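Local coordinates for glycerate kinase, putative (Thermotoga maritima, PDB 2B8N), which phosphorylates D-glycerate at the expense of ATP, yielding 2-phosphoglycerate in the breakdown of serine by way of 3-hydroxypyruvate, at residues G86-P91 against F95-A100; H102-E107 against E152-T157; R114-L119 against S139-P144; E118-L123 against D127-L132; K175-V180 against E238-A243. All coordinates share one frame; numbering follows the deposited sequence.

Contact 1 (G86-P91 against F95-A100)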
# COMPACT_ATOMS: atom_id res chain seq x y z
N GLY A 86 -9.11 -7.58 14.42
CA GLY A 86 -10.08 -6.50 14.51
C GLY A 86 -10.58 -5.95 13.18
O GLY A 86 -11.37 -5.00 13.18
N HIS A 87 -10.15 -6.55 12.08
CA HIS A 87 -10.43 -6.02 10.76
C HIS A 87 -11.60 -6.69 10.08
O HIS A 87 -12.22 -6.11 9.18
CB HIS A 87 -9.21 -6.18 9.86
CG HIS A 87 -8.17 -5.11 10.02
ND1 HIS A 87 -7.69 -4.72 11.25
CD2 HIS A 87 -7.51 -4.36 9.10
CE1 HIS A 87 -6.79 -3.77 11.08
NE2 HIS A 87 -6.66 -3.53 9.79
N SER A 88 -11.89 -7.93 10.44
CA SER A 88 -12.99 -8.63 9.82
C SER A 88 -14.31 -8.10 10.38
O SER A 88 -14.37 -7.68 11.53
CB SER A 88 -12.87 -10.16 10.00
OG SER A 88 -13.12 -10.58 11.32
N GLU A 89 -15.34 -8.12 9.54
CA GLU A 89 -16.63 -7.49 9.87
C GLU A 89 -17.78 -8.50 9.86
O GLU A 89 -18.90 -8.17 9.46
CB GLU A 89 -16.91 -6.35 8.88
CG GLU A 89 -15.89 -5.24 8.91
CD GLU A 89 -16.23 -4.14 7.93
OE1 GLU A 89 -17.35 -3.59 8.04
OE2 GLU A 89 -15.40 -3.81 7.05
N GLY A 90 -17.50 -9.73 10.28
CA GLY A 90 -18.54 -10.76 10.44
C GLY A 90 -18.60 -11.81 9.36
O GLY A 90 -17.70 -11.90 8.54
N PRO A 91 -19.68 -12.63 9.35
CA PRO A 91 -19.88 -13.68 8.34
C PRO A 91 -19.94 -13.18 6.90
O PRO A 91 -20.34 -12.04 6.65
CB PRO A 91 -21.25 -14.28 8.73
CG PRO A 91 -21.44 -13.95 10.16
CD PRO A 91 -20.78 -12.61 10.34
N PHE A 95 -18.12 -18.57 4.17
CA PHE A 95 -16.69 -18.42 4.06
C PHE A 95 -16.14 -18.55 5.45
O PHE A 95 -16.81 -18.25 6.43
CB PHE A 95 -16.30 -17.05 3.54
CG PHE A 95 -16.65 -16.79 2.11
CD1 PHE A 95 -17.38 -17.68 1.35
CD2 PHE A 95 -16.27 -15.57 1.53
CE1 PHE A 95 -17.69 -17.39 0.02
CE2 PHE A 95 -16.59 -15.26 0.22
CZ PHE A 95 -17.30 -16.17 -0.54
N GLU A 96 -14.90 -19.00 5.54
CA GLU A 96 -14.21 -19.11 6.81
C GLU A 96 -13.49 -17.77 7.05
O GLU A 96 -12.68 -17.34 6.24
CB GLU A 96 -13.24 -20.30 6.77
CG GLU A 96 -13.94 -21.65 6.52
CD GLU A 96 -12.97 -22.79 6.25
OE1 GLU A 96 -11.87 -22.81 6.83
OE2 GLU A 96 -13.31 -23.68 5.45
N ILE A 97 -13.82 -17.11 8.15
CA ILE A 97 -13.25 -15.81 8.46
C ILE A 97 -12.20 -15.93 9.59
O ILE A 97 -12.53 -16.32 10.72
CB ILE A 97 -14.36 -14.76 8.80
CG1 ILE A 97 -15.48 -14.77 7.75
CG2 ILE A 97 -13.76 -13.36 8.93
CD1 ILE A 97 -15.01 -14.51 6.28
N TYR A 98 -10.95 -15.59 9.27
CA TYR A 98 -9.84 -15.66 10.19
C TYR A 98 -9.03 -14.35 10.33
O TYR A 98 -8.99 -13.50 9.43
CB TYR A 98 -8.91 -16.78 9.72
CG TYR A 98 -9.57 -18.14 9.60
CD1 TYR A 98 -10.29 -18.69 10.65
CD2 TYR A 98 -9.40 -18.91 8.45
CE1 TYR A 98 -10.86 -19.96 10.56
CE2 TYR A 98 -9.98 -20.19 8.33
CZ TYR A 98 -10.71 -20.71 9.39
OH TYR A 98 -11.28 -21.98 9.29
N GLU A 99 -8.37 -14.20 11.47
CA GLU A 99 -7.47 -13.08 11.71
C GLU A 99 -6.17 -13.61 12.29
O GLU A 99 -6.15 -14.66 12.92
CB GLU A 99 -8.12 -12.05 12.65
CG GLU A 99 -9.54 -11.65 12.24
CD GLU A 99 -10.10 -10.48 13.03
OE1 GLU A 99 -9.56 -10.21 14.12
OE2 GLU A 99 -11.06 -9.81 12.59
N ALA A 100 -5.07 -12.89 12.05
CA ALA A 100 -3.74 -13.35 12.43
C ALA A 100 -2.75 -12.21 12.61
O ALA A 100 -3.10 -11.03 12.42
CB ALA A 100 -3.21 -14.33 11.40
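Glu99, on the outermost strand 96-100 of the six-stranded parallel sheet, gathers three donors from Gly86 and Ser88 in the loop that leads from strand 76-84 to strand 96-100. The order of strands across this sheet, 3-2-1-4-5-6, is that of a Rossmann-like fold, here with a plain loop joining its second and third strands. Both carboxylate oxygens are used. Glu99 OE1 accepts from Gly86 N at 2.7 Å, met from above the carboxylate plane, while Ser88 N donates to Glu99 OE2 at 3.0 Å and Ser88 OG to the same OE2 at 2.5 Å. These last two come from opposite faces of the plane, both on the anti side, and so grip OE2 from both faces. The chain reaches the loop because CG lies anti to the carbonyl carbon (chi1 -49°) and continues extended. With Glu99 replaced by alanine, Gly86 N, Ser88 N and Ser88 OG would probably lose their acceptor and the loop be set free to shift. His87 turns its ring elsewhere, ND1 bonding to Tyr85 O. Beside the polar grip Ile97 adds van der Waals contact, flanked by Trp62 of helix 61-72, whose NE1 bonds to Gly90 O. The two branches of Ile97 meet different parts of the loop: CG1 lies 3.7 Å from Gly90 O, and CG2 lies 3.5 Å from Ser88 CB.

Contact 2 (H102-E107 against E152-T157)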
# COMPACT_ATOMS: atom_id res chain seq x y z
N HIS A 102 0.09 -9.40 12.62
CA HIS A 102 0.65 -8.35 11.77
C HIS A 102 1.01 -7.16 12.65
O HIS A 102 0.24 -6.82 13.56
CB HIS A 102 -0.39 -7.93 10.72
CG HIS A 102 0.05 -6.82 9.81
ND1 HIS A 102 -0.20 -5.49 10.09
CD2 HIS A 102 0.72 -6.84 8.63
CE1 HIS A 102 0.30 -4.73 9.12
NE2 HIS A 102 0.87 -5.53 8.23
N PRO A 103 2.16 -6.52 12.40
CA PRO A 103 3.16 -6.71 11.35
C PRO A 103 4.08 -7.92 11.46
O PRO A 103 4.94 -8.08 10.60
CB PRO A 103 4.00 -5.44 11.44
CG PRO A 103 3.94 -5.05 12.85
CD PRO A 103 2.54 -5.38 13.27
N VAL A 104 3.90 -8.75 12.49
CA VAL A 104 4.75 -9.94 12.73
C VAL A 104 3.89 -11.20 12.74
O VAL A 104 2.84 -11.21 13.37
CB VAL A 104 5.50 -9.82 14.08
CG1 VAL A 104 6.32 -11.08 14.38
CG2 VAL A 104 6.43 -8.59 14.07
N PRO A 105 4.32 -12.27 12.04
CA PRO A 105 3.47 -13.46 12.00
C PRO A 105 3.44 -14.18 13.35
O PRO A 105 4.44 -14.16 14.04
CB PRO A 105 4.14 -14.33 10.94
CG PRO A 105 5.55 -13.91 10.95
CD PRO A 105 5.55 -12.45 11.27
N ASP A 106 2.31 -14.79 13.71
CA ASP A 106 2.21 -15.53 14.96
C ASP A 106 1.64 -16.94 14.72
O ASP A 106 1.66 -17.39 13.58
CB ASP A 106 1.41 -14.73 16.01
CG ASP A 106 0.01 -14.37 15.56
OD1 ASP A 106 -0.43 -14.84 14.49
OD2 ASP A 106 -0.66 -13.60 16.29
N GLU A 107 1.19 -17.63 15.78
CA GLU A 107 0.65 -18.99 15.70
C GLU A 107 -0.63 -19.06 14.88
O GLU A 107 -0.91 -20.05 14.19
CB GLU A 107 0.38 -19.55 17.09
N GLU A 152 12.67 -18.72 14.39
CA GLU A 152 13.90 -18.62 13.60
C GLU A 152 13.71 -17.62 12.47
O GLU A 152 14.60 -16.80 12.16
CB GLU A 152 14.29 -19.99 13.01
CG GLU A 152 15.04 -20.89 13.94
CD GLU A 152 15.20 -22.31 13.40
OE1 GLU A 152 14.16 -22.97 13.19
OE2 GLU A 152 16.36 -22.77 13.22
N ILE A 153 12.54 -17.70 11.84
CA ILE A 153 12.19 -16.74 10.80
C ILE A 153 12.10 -15.32 11.39
O ILE A 153 12.81 -14.43 10.92
CB ILE A 153 10.95 -17.23 10.01
CG1 ILE A 153 11.39 -18.30 9.01
CG2 ILE A 153 10.29 -16.10 9.26
CD1 ILE A 153 10.27 -19.19 8.56
N GLN A 154 11.29 -15.11 12.42
CA GLN A 154 11.24 -13.82 13.13
C GLN A 154 12.69 -13.30 13.38
O GLN A 154 13.05 -12.20 12.96
CB GLN A 154 10.46 -13.94 14.46
CG GLN A 154 8.90 -14.09 14.32
CD GLN A 154 8.16 -14.62 15.61
OE1 GLN A 154 7.35 -15.55 15.53
NE2 GLN A 154 8.45 -14.02 16.77
N LYS A 155 13.51 -14.13 14.02
CA LYS A 155 14.87 -13.71 14.44
C LYS A 155 15.81 -13.43 13.27
O LYS A 155 16.62 -12.50 13.34
CB LYS A 155 15.53 -14.77 15.33
CG LYS A 155 15.01 -14.90 16.76
CD LYS A 155 16.16 -15.30 17.68
CE LYS A 155 15.73 -15.72 19.10
NZ LYS A 155 16.90 -16.21 19.93
N LEU A 156 15.73 -14.23 12.21
CA LEU A 156 16.61 -14.06 11.04
C LEU A 156 16.36 -12.77 10.28
O LEU A 156 17.32 -12.16 9.79
CB LEU A 156 16.40 -15.20 10.04
CG LEU A 156 17.26 -16.44 10.20
CD1 LEU A 156 16.81 -17.55 9.23
CD2 LEU A 156 18.74 -16.09 10.00
N THR A 157 15.08 -12.43 10.11
CA THR A 157 14.61 -11.17 9.50
C THR A 157 15.16 -9.96 10.24
O THR A 157 15.78 -9.07 9.65
CB THR A 157 13.05 -11.08 9.57
OG1 THR A 157 12.45 -12.22 8.94
CG2 THR A 157 12.54 -9.85 8.89
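Gln154, on helix 150-162, lays its side chain against Val104 and Pro105 of the loop that runs from strand 96-100 into helix 107-120. From CB the chain starts with CG anti to the carbonyl carbon (chi1 -73°) and stays extended, which carries it off the helix toward the loop. Gln154 CG meets Val104 CG1 at 4.0 Å, the two side chains crossing at about a right angle. Gln154 CD comes next, 4.2 Å from the same Val104 CG1 and 4.1 Å from Pro105 O. At the tip Gln154 OE1 lies 3.6 Å from Pro105 O, whose carbonyl points at it from beside the amide's own C=O bond; as modelled, these two acceptors form no hydrogen bond. If the glutamine gave way to glycine, Val104 CG1 would probably lose its partner and a gap open between loop and helix. Pro105 also rests on Ser139 of helix 137-140. With no hydrogen bond across it and only 117 Å² buried, the contact depends on van der Waals touch with a polar side chain, a light surface contact.

Contact 3 (R114-L119 against S139-P144)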
# COMPACT_ATOMS: atom_id res chain seq x y z
N ARG A 114 -1.88 -22.93 7.03
CA ARG A 114 -2.00 -24.36 6.90
C ARG A 114 -3.40 -24.74 6.38
O ARG A 114 -3.53 -25.61 5.52
CB ARG A 114 -1.65 -25.02 8.24
CG ARG A 114 -1.96 -26.48 8.34
CD ARG A 114 -1.39 -26.99 9.67
NE ARG A 114 0.07 -27.06 9.59
CZ ARG A 114 0.94 -26.72 10.55
NH1 ARG A 114 0.52 -26.25 11.73
NH2 ARG A 114 2.25 -26.84 10.32
N ARG A 115 -4.43 -24.06 6.87
CA ARG A 115 -5.82 -24.32 6.43
C ARG A 115 -6.03 -23.92 4.96
O ARG A 115 -6.69 -24.64 4.22
CB ARG A 115 -6.84 -23.59 7.32
CG ARG A 115 -8.29 -23.65 6.87
CD ARG A 115 -8.73 -25.06 6.59
NE ARG A 115 -10.18 -25.20 6.53
CZ ARG A 115 -10.80 -26.34 6.24
NH1 ARG A 115 -10.10 -27.43 6.01
NH2 ARG A 115 -12.13 -26.40 6.21
N VAL A 116 -5.46 -22.78 4.55
CA VAL A 116 -5.54 -22.37 3.15
C VAL A 116 -4.95 -23.44 2.21
O VAL A 116 -5.47 -23.65 1.10
CB VAL A 116 -4.80 -21.02 2.89
CG1 VAL A 116 -4.78 -20.71 1.40
CG2 VAL A 116 -5.44 -19.87 3.65
N LEU A 117 -3.87 -24.10 2.64
CA LEU A 117 -3.20 -25.12 1.80
C LEU A 117 -4.03 -26.40 1.75
O LEU A 117 -3.93 -27.16 0.78
CB LEU A 117 -1.75 -25.39 2.26
CG LEU A 117 -0.72 -24.24 2.10
CD1 LEU A 117 0.63 -24.60 2.68
CD2 LEU A 117 -0.51 -23.81 0.66
N GLU A 118 -4.84 -26.64 2.78
CA GLU A 118 -5.80 -27.76 2.76
C GLU A 118 -6.87 -27.48 1.74
O GLU A 118 -7.27 -28.36 0.99
CB GLU A 118 -6.42 -28.01 4.13
CG GLU A 118 -5.38 -28.39 5.16
CD GLU A 118 -5.76 -29.63 5.91
OE1 GLU A 118 -6.04 -30.66 5.24
OE2 GLU A 118 -5.79 -29.57 7.17
N LEU A 119 -7.32 -26.23 1.68
CA LEU A 119 -8.32 -25.86 0.71
C LEU A 119 -7.82 -25.91 -0.75
O LEU A 119 -8.64 -26.13 -1.64
CB LEU A 119 -8.91 -24.47 0.99
CG LEU A 119 -9.57 -24.29 2.36
CD1 LEU A 119 -10.44 -23.01 2.40
CD2 LEU A 119 -10.40 -25.51 2.76
N SER A 139 3.27 -11.03 6.51
CA SER A 139 2.98 -11.39 7.90
C SER A 139 1.79 -12.32 8.04
O SER A 139 1.81 -13.22 8.87
CB SER A 139 2.70 -10.13 8.72
OG SER A 139 2.79 -10.41 10.10
N LEU A 140 0.75 -12.09 7.23
CA LEU A 140 -0.55 -12.77 7.38
C LEU A 140 -0.63 -14.11 6.64
O LEU A 140 -1.55 -14.89 6.90
CB LEU A 140 -1.69 -11.86 6.90
CG LEU A 140 -2.08 -10.61 7.70
CD1 LEU A 140 -2.91 -9.69 6.81
CD2 LEU A 140 -2.85 -10.96 8.96
N PHE A 141 0.31 -14.37 5.74
CA PHE A 141 0.36 -15.58 4.94
C PHE A 141 1.74 -16.19 5.09
O PHE A 141 2.69 -15.67 4.52
CB PHE A 141 0.11 -15.21 3.46
CG PHE A 141 -0.39 -16.34 2.61
CD1 PHE A 141 -1.33 -17.26 3.09
CD2 PHE A 141 0.02 -16.45 1.30
CE1 PHE A 141 -1.79 -18.28 2.29
CE2 PHE A 141 -0.45 -17.47 0.48
CZ PHE A 141 -1.35 -18.38 0.98
N GLU A 142 1.85 -17.26 5.88
CA GLU A 142 3.16 -17.87 6.17
C GLU A 142 3.04 -19.21 6.90
O GLU A 142 2.18 -19.39 7.77
CB GLU A 142 4.05 -16.90 6.98
CG GLU A 142 5.49 -17.38 7.21
CD GLU A 142 6.28 -17.58 5.92
OE1 GLU A 142 6.14 -18.65 5.28
OE2 GLU A 142 7.03 -16.67 5.54
N LEU A 143 3.91 -20.15 6.53
CA LEU A 143 4.02 -21.47 7.17
C LEU A 143 5.42 -21.99 6.83
O LEU A 143 5.66 -22.34 5.68
CB LEU A 143 2.94 -22.40 6.61
CG LEU A 143 2.97 -23.90 7.00
CD1 LEU A 143 2.37 -24.12 8.38
CD2 LEU A 143 2.24 -24.75 5.99
N PRO A 144 6.37 -21.95 7.79
CA PRO A 144 7.76 -22.41 7.50
C PRO A 144 7.86 -23.82 6.90
O PRO A 144 6.94 -24.64 7.09
CB PRO A 144 8.44 -22.40 8.88
CG PRO A 144 7.60 -21.51 9.74
CD PRO A 144 6.22 -21.41 9.16
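Helix 107-120, which packs against the parallel sheet, receives Phe141 and Leu143 from the chain leaving the short helix 137-140: Phe141 meets Val116, and Leu143 meets Arg114 and Leu117. Leu143 is the residue most covered by the other segment. Its CG stands anti to the backbone N (chi1 173°), so that the fork opens toward the helix and each methyl finds a different partner. Leu143 CD2 touches Leu117 CD1 at 3.7 Å. Leu143 CD1 lies over one face of the Arg114 guanidinium, displaced toward the rim, with Arg114 NH2 its nearest atom at 3.3 Å. The arginine gets there by bending at chi3 (-72°) after an otherwise extended start, and it crosses Leu143 at about a right angle. Phe141 is met at its edge: Val116 CG1 sits near the ring plane, 4.0 Å from Phe141 CE1. The same ring makes an edge-to-face pair with Phe185 of helix 184-189. Glu142 OE1 takes Leu143 N at 3.0 Å on the anti lone pair. The Glu142 carboxylate, whose CB points away from the helix, probably has its charge balanced by Lys181 and Arg174. No hydrogen bond joins 114-119 to 139-144, although just before Arg114, Thr113 OG1 of the same helix bonds to Glu142 N; the segments are held by buried apolar packing, edged by a leucine methyl over one guanidinium face, near its rim.

Contact 4 (E118-L123 against D127-L132)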
# COMPACT_ATOMS: atom_id res chain seq x y z
N GLU A 118 -4.84 -26.64 2.78
CA GLU A 118 -5.80 -27.76 2.76
C GLU A 118 -6.87 -27.48 1.74
O GLU A 118 -7.27 -28.36 0.99
CB GLU A 118 -6.42 -28.01 4.13
CG GLU A 118 -5.38 -28.39 5.16
CD GLU A 118 -5.76 -29.63 5.91
OE1 GLU A 118 -6.04 -30.66 5.24
OE2 GLU A 118 -5.79 -29.57 7.17
N LEU A 119 -7.32 -26.23 1.68
CA LEU A 119 -8.32 -25.86 0.71
C LEU A 119 -7.82 -25.91 -0.75
O LEU A 119 -8.64 -26.13 -1.64
CB LEU A 119 -8.91 -24.47 0.99
CG LEU A 119 -9.57 -24.29 2.36
CD1 LEU A 119 -10.44 -23.01 2.40
CD2 LEU A 119 -10.40 -25.51 2.76
N VAL A 120 -6.52 -25.76 -1.01
CA VAL A 120 -6.05 -25.69 -2.40
C VAL A 120 -5.33 -26.94 -2.92
O VAL A 120 -5.11 -27.07 -4.12
CB VAL A 120 -5.21 -24.42 -2.68
CG1 VAL A 120 -6.01 -23.17 -2.46
CG2 VAL A 120 -3.97 -24.37 -1.83
N ASP A 121 -4.96 -27.87 -2.05
CA ASP A 121 -4.33 -29.09 -2.58
C ASP A 121 -5.38 -30.00 -3.20
O ASP A 121 -6.58 -29.87 -2.92
CB ASP A 121 -3.55 -29.86 -1.50
CG ASP A 121 -2.35 -29.11 -0.97
OD1 ASP A 121 -1.72 -28.31 -1.72
OD2 ASP A 121 -2.04 -29.37 0.21
N GLN A 122 -4.93 -30.90 -4.06
CA GLN A 122 -5.82 -31.79 -4.80
C GLN A 122 -6.99 -31.03 -5.42
O GLN A 122 -8.16 -31.32 -5.14
CB GLN A 122 -6.35 -32.92 -3.89
CG GLN A 122 -5.31 -33.90 -3.37
CD GLN A 122 -4.89 -33.63 -1.93
OE1 GLN A 122 -4.57 -32.49 -1.57
NE2 GLN A 122 -4.90 -34.67 -1.10
N LEU A 123 -6.66 -30.02 -6.23
CA LEU A 123 -7.61 -29.39 -7.14
C LEU A 123 -7.23 -29.86 -8.53
O LEU A 123 -6.09 -30.23 -8.77
CB LEU A 123 -7.50 -27.87 -7.10
CG LEU A 123 -7.95 -27.13 -5.85
CD1 LEU A 123 -7.86 -25.65 -6.15
CD2 LEU A 123 -9.36 -27.52 -5.44
N ASP A 127 -10.37 -26.20 -12.08
CA ASP A 127 -10.66 -25.33 -10.95
C ASP A 127 -9.87 -24.06 -11.03
O ASP A 127 -8.87 -24.00 -11.73
CB ASP A 127 -10.37 -26.06 -9.67
CG ASP A 127 -11.31 -27.21 -9.46
OD1 ASP A 127 -12.53 -27.00 -9.63
OD2 ASP A 127 -10.85 -28.32 -9.12
N THR A 128 -10.34 -23.03 -10.32
CA THR A 128 -9.67 -21.74 -10.29
C THR A 128 -9.65 -21.19 -8.85
O THR A 128 -10.67 -21.19 -8.16
CB THR A 128 -10.38 -20.74 -11.25
OG1 THR A 128 -10.25 -21.19 -12.61
CG2 THR A 128 -9.81 -19.33 -11.15
N VAL A 129 -8.46 -20.77 -8.40
CA VAL A 129 -8.32 -20.05 -7.13
C VAL A 129 -8.37 -18.55 -7.43
O VAL A 129 -7.61 -18.03 -8.29
CB VAL A 129 -7.06 -20.45 -6.35
CG1 VAL A 129 -6.90 -19.57 -5.16
CG2 VAL A 129 -7.16 -21.91 -5.89
N LEU A 130 -9.31 -17.88 -6.77
CA LEU A 130 -9.44 -16.43 -6.85
C LEU A 130 -8.68 -15.83 -5.68
O LEU A 130 -9.17 -15.84 -4.54
CB LEU A 130 -10.94 -16.06 -6.82
CG LEU A 130 -11.21 -14.56 -6.66
CD1 LEU A 130 -10.51 -13.75 -7.78
CD2 LEU A 130 -12.74 -14.26 -6.58
N PHE A 131 -7.48 -15.33 -5.96
CA PHE A 131 -6.56 -14.88 -4.92
C PHE A 131 -6.66 -13.38 -4.74
O PHE A 131 -6.15 -12.61 -5.54
CB PHE A 131 -5.14 -15.31 -5.30
CG PHE A 131 -4.13 -15.17 -4.18
CD1 PHE A 131 -4.46 -15.46 -2.86
CD2 PHE A 131 -2.84 -14.77 -4.46
CE1 PHE A 131 -3.52 -15.33 -1.84
CE2 PHE A 131 -1.89 -14.64 -3.45
CZ PHE A 131 -2.23 -14.92 -2.13
N LEU A 132 -7.36 -12.97 -3.68
CA LEU A 132 -7.63 -11.54 -3.40
C LEU A 132 -6.59 -11.02 -2.41
O LEU A 132 -6.61 -11.39 -1.21
CB LEU A 132 -9.05 -11.36 -2.83
CG LEU A 132 -10.19 -11.89 -3.71
CD1 LEU A 132 -11.49 -11.97 -2.93
CD2 LEU A 132 -10.35 -11.06 -4.95
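Val129 packs against Val120 and Leu123, where the beta-alpha-beta connection from strand 96-100 through helix 107-120 turns into strand 128-133 of the parallel sheet. Of strand 128-133, one methyl makes both apolar contacts: Val129 CG2 lies 3.8 Å from Val120 CG1 and likewise 3.8 Å from Leu123 CD1. It is presented by the rotation about CA-CB that puts CG1 anti to the backbone N (chi1 174°) and turns CG2 anti to the carbonyl carbon, beside that N. Val120, the last helical residue, is rotated differently: its own CG1 is the branch anti to the carbonyl carbon (chi1 -62°) and comes across Val129 at about a right angle. Leu123 keeps its chain stretched out (chi2 -175°) and brings CD1 from the turn back to the valine, again nearly perpendicular to it. Ala192, in the loop before strand 193-199, touches both Leu123 and Asp127. The aspartate is buried, yet its oxygens are provided for: OD1 forms a salt bridge with Arg51, and OD2 accepts from Asn124 N within the turn. These bonds are consistent with the carboxylate being held beside Leu123, whose CB stands 3.9 Å from Asp127 OD2.

Contact 5 (K175-V180 against E238-A243)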
# COMPACT_ATOMS: atom_id res chain seq x y z
N LYS A 175 11.98 -16.30 1.01
CA LYS A 175 11.30 -17.15 0.04
C LYS A 175 11.80 -18.60 0.15
O LYS A 175 11.06 -19.57 -0.12
CB LYS A 175 11.49 -16.62 -1.40
CG LYS A 175 10.78 -15.28 -1.68
CD LYS A 175 10.99 -14.72 -3.12
CE LYS A 175 12.39 -14.15 -3.38
NZ LYS A 175 12.52 -13.68 -4.82
N HIS A 176 13.06 -18.75 0.56
CA HIS A 176 13.68 -20.05 0.66
C HIS A 176 13.46 -20.71 2.05
O HIS A 176 13.99 -21.80 2.33
CB HIS A 176 15.17 -19.93 0.28
CG HIS A 176 15.42 -19.80 -1.19
ND1 HIS A 176 15.41 -18.59 -1.85
CD2 HIS A 176 15.67 -20.73 -2.14
CE1 HIS A 176 15.65 -18.78 -3.13
NE2 HIS A 176 15.81 -20.07 -3.34
N LEU A 177 12.67 -20.06 2.91
CA LEU A 177 12.30 -20.63 4.22
C LEU A 177 10.81 -20.96 4.36
O LEU A 177 10.35 -21.31 5.45
CB LEU A 177 12.70 -19.63 5.33
CG LEU A 177 14.21 -19.39 5.53
CD1 LEU A 177 14.45 -18.35 6.59
CD2 LEU A 177 14.92 -20.67 5.91
N SER A 178 10.05 -20.90 3.26
CA SER A 178 8.59 -20.80 3.31
C SER A 178 7.86 -21.79 2.39
O SER A 178 8.34 -22.15 1.35
CB SER A 178 8.19 -19.38 2.93
OG SER A 178 6.79 -19.24 2.86
N GLN A 179 6.67 -22.21 2.80
CA GLN A 179 5.86 -23.11 1.99
C GLN A 179 4.94 -22.34 1.02
O GLN A 179 4.29 -22.96 0.16
CB GLN A 179 5.00 -24.02 2.89
CG GLN A 179 5.80 -25.02 3.71
CD GLN A 179 4.95 -26.10 4.39
OE1 GLN A 179 4.10 -26.74 3.76
NE2 GLN A 179 5.19 -26.32 5.66
N VAL A 180 4.87 -21.01 1.13
CA VAL A 180 3.94 -20.23 0.31
C VAL A 180 4.56 -19.07 -0.47
O VAL A 180 4.05 -18.72 -1.55
CB VAL A 180 2.71 -19.71 1.13
CG1 VAL A 180 1.97 -20.85 1.70
CG2 VAL A 180 3.12 -18.77 2.21
N GLU A 238 21.30 -26.21 11.29
CA GLU A 238 21.40 -27.17 10.20
C GLU A 238 20.01 -27.31 9.56
O GLU A 238 19.89 -27.41 8.34
CB GLU A 238 21.91 -28.54 10.68
N SER A 239 18.96 -27.30 10.40
CA SER A 239 17.56 -27.33 9.93
C SER A 239 17.30 -26.26 8.88
O SER A 239 16.73 -26.53 7.83
CB SER A 239 16.58 -27.08 11.10
OG SER A 239 15.87 -28.25 11.46
N VAL A 240 17.71 -25.03 9.20
CA VAL A 240 17.50 -23.89 8.32
C VAL A 240 18.29 -24.05 7.02
O VAL A 240 17.72 -23.99 5.93
CB VAL A 240 17.82 -22.56 9.07
CG1 VAL A 240 18.06 -21.41 8.10
CG2 VAL A 240 16.69 -22.21 9.99
N LYS A 241 19.59 -24.27 7.13
CA LYS A 241 20.43 -24.40 5.95
C LYS A 241 19.92 -25.47 4.96
O LYS A 241 19.96 -25.24 3.76
CB LYS A 241 21.88 -24.62 6.35
CG LYS A 241 22.51 -23.40 7.01
CD LYS A 241 24.04 -23.51 7.04
CE LYS A 241 24.70 -22.34 7.75
NZ LYS A 241 24.39 -22.40 9.21
N ARG A 242 19.42 -26.60 5.45
CA ARG A 242 18.92 -27.67 4.58
C ARG A 242 17.48 -27.44 4.09
O ARG A 242 17.09 -27.99 3.07
CB ARG A 242 19.12 -29.05 5.24
CG ARG A 242 18.11 -29.43 6.30
CD ARG A 242 18.39 -30.83 6.89
NE ARG A 242 17.81 -31.91 6.08
CZ ARG A 242 18.49 -32.90 5.48
NH1 ARG A 242 19.81 -32.99 5.59
NH2 ARG A 242 17.83 -33.82 4.76
N ALA A 243 16.72 -26.61 4.79
CA ALA A 243 15.45 -26.10 4.26
C ALA A 243 15.68 -25.21 3.01
O ALA A 243 14.96 -25.33 2.01
CB ALA A 243 14.74 -25.32 5.33
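The loop at Leu177 comes nearest to helix 238-244 at Ala243, where the CA atoms are 6.3 Å apart; close by, the His176 carbonyl points toward Ala243 O, 3.7 Å from His176 O, while the Ala243 C=O runs across that line. The side-chain touch is made about one helical turn earlier, by Leu177 and Val240. Leu177 keeps CG anti to the carbonyl carbon (chi1 -66°) with an extended branch, and its CD2 meets Val240 CG1 at 3.9 Å. Val240 presents CG1 by placing it anti to its own backbone N. The leucine is shared, for it also rests on Ile153 and Leu156 of helix 150-162 and thus fills a place where two helices meet the loop. His176 lies alongside, its ring nitrogens engaged elsewhere: ND1 bonds to Thr172 O, and NE2 to Glu247. Ala243 also touches Val148. Just past the leucine the loop is shaped by a side chain of its own. Ser178 OG accepts Val180 N at 3.1 Å in a nearly straight bond, 168° at the hydrogen, and it is also bonded to Glu142 OE1. A serine oxygen taking the backbone N two residues on is the signature of an ST turn, here within the loop between helices 167-175 and 184-189.

Contacts 3, 4 and 5 are buried and held across their segments by apolar side chains, without hydrogen bonds; contacts 1 and 2 lie at the surface. Of those two, contact 1 is the polar one, a carboxylate collecting loop donors, while contact 2 is slight packing. Contacts 3 and 4 share helix 107-120 and Glu118 and Leu119, and their rings meet where Phe141 CE2 is 4.1 Å from Phe131 CZ. Contact 1 joins this helix by a salt bridge, Glu96 OE1 to Arg115 NE at 2.9 Å. Helix 150-162 supplies a segment of contact 2 and covers Leu177 of contact 5, Leu156 CD1 reaching Leu177 CD1 at 3.6 Å. Contact 3 is nested inside the loop closed by contact 2.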